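Local coordinates for protein ParB-C (Sulfolobus sp. NOB8H2, PDB 4RS7) that probably binds DNA through a histone-like fold as part of an archaeal plasmid segregation machinery, at residues L54-R58 against I59-E63. Sequence-based numbering, arbitrary orientation.
Sequences LLLKR and IGLSE
L56 meets both I59 and L61, and the way its backbone and side chain divide the work illustrates how a short helix is brought to a stop. The carbonyl O of L56 accepts the N-H of L61 at 3.2 Å, the donor approaching from beyond the oxygen (C=O...N 157°) and somewhat tilted from the carbonyl plane. CG1 of I59 lies 3.3 Å from the same L56 O, where a chi1 of 66° places it, between the backbone N and the carbonyl carbon. Its CD1 then runs beside L56 CD2, 4.0 Å away and pointing the same way, while CD2 of L61 comes in at an angle to touch that L56 methyl at 4.0 Å. A second firm bond runs from G60 N to K57 O at 3.0 Å, its donor well above the carbonyl plane. Together with the bond from L61 N to L56 O and the positive phi of G60 (98°), it makes a Schellman motif, which ends helix 52-58 and leads to S62, the N-cap of helix 63-74. I59 N, by contrast, makes only weak bonds, to L55 O and L56 O, as the last helical turn frays. The leucine cluster continues onto R66 and I69 of helix 63-74, and L16 of the second subunit packs on both L56 and L61, so the turn contributes to the dimer interface. The other side is looser and faces solvent: K57 points away from the turn and forms a salt bridge with D53, and the extended chain of R58 carries its guanidinium back along the helix, one face turned to L54 C and L55 CA, both lying toward its rim.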
# COMPACT_ATOMS: atom_id res chain seq x y z
N LEU A 54 10.04 10.75 12.21
CA LEU A 54 10.47 11.63 13.30
C LEU A 54 11.92 11.33 13.66
O LEU A 54 12.73 12.23 13.83
CB LEU A 54 9.57 11.46 14.52
CG LEU A 54 8.09 11.81 14.34
CD1 LEU A 54 7.31 11.50 15.61
CD2 LEU A 54 7.93 13.27 13.94
N LEU A 55 12.22 10.04 13.78
CA LEU A 55 13.58 9.59 14.05
C LEU A 55 14.58 10.16 13.03
O LEU A 55 15.60 10.73 13.41
CB LEU A 55 13.63 8.06 14.06
CG LEU A 55 15.00 7.40 14.23
CD1 LEU A 55 15.59 7.72 15.60
CD2 LEU A 55 14.87 5.90 14.03
N LEU A 56 14.27 10.01 11.75
CA LEU A 56 15.17 10.47 10.70
C LEU A 56 15.27 11.99 10.66
O LEU A 56 16.30 12.55 10.29
CB LEU A 56 14.73 9.93 9.34
CG LEU A 56 14.66 8.40 9.26
CD1 LEU A 56 14.12 7.96 7.91
CD2 LEU A 56 16.04 7.80 9.52
N LYS A 57 14.19 12.67 11.04
CA LYS A 57 14.19 14.12 11.12
C LYS A 57 15.22 14.57 12.14
O LYS A 57 16.00 15.49 11.89
CB LYS A 57 12.82 14.62 11.58
CG LYS A 57 12.20 15.66 10.69
CD LYS A 57 11.49 14.98 9.57
CE LYS A 57 10.22 15.70 9.19
NZ LYS A 57 9.70 15.09 7.95
N ARG A 58 15.21 13.92 13.30
CA ARG A 58 16.08 14.29 14.41
C ARG A 58 17.56 14.21 14.03
O ARG A 58 18.37 15.00 14.51
CB ARG A 58 15.80 13.40 15.62
CG ARG A 58 14.38 13.48 16.15
CD ARG A 58 14.22 12.68 17.42
NE ARG A 58 12.85 12.21 17.61
CZ ARG A 58 12.52 10.95 17.89
NH1 ARG A 58 13.46 10.03 18.03
NH2 ARG A 58 11.24 10.62 18.03
N ILE A 59 17.90 13.26 13.17
CA ILE A 59 19.30 13.06 12.80
C ILE A 59 19.69 13.85 11.55
O ILE A 59 20.81 13.72 11.06
CB ILE A 59 19.66 11.57 12.64
CG1 ILE A 59 18.91 10.96 11.46
CG2 ILE A 59 19.34 10.82 13.91
CD1 ILE A 59 19.28 9.52 11.20
N GLY A 60 18.77 14.66 11.05
CA GLY A 60 19.10 15.66 10.04
C GLY A 60 18.82 15.32 8.59
O GLY A 60 19.17 16.10 7.71
N LEU A 61 18.20 14.18 8.33
CA LEU A 61 17.92 13.79 6.95
C LEU A 61 16.97 14.77 6.27
O LEU A 61 16.09 15.34 6.91
CB LEU A 61 17.36 12.37 6.88
CG LEU A 61 18.42 11.26 6.78
CD1 LEU A 61 19.31 11.24 8.01
CD2 LEU A 61 17.75 9.91 6.57
N SER A 62 17.15 14.96 4.97
CA SER A 62 16.28 15.84 4.21
C SER A 62 14.97 15.13 3.87
O SER A 62 14.88 13.91 3.97
CB SER A 62 16.96 16.31 2.92
OG SER A 62 16.86 15.33 1.91
N GLU A 63 13.97 15.90 3.48
CA GLU A 63 12.69 15.35 3.07
C GLU A 63 12.85 14.31 1.95
O GLU A 63 12.15 13.30 1.94
CB GLU A 63 11.76 16.48 2.62
CG GLU A 63 10.35 16.04 2.29
CD GLU A 63 9.46 17.20 1.90
OE1 GLU A 63 10.00 18.33 1.76
OE2 GLU A 63 8.24 17.00 1.73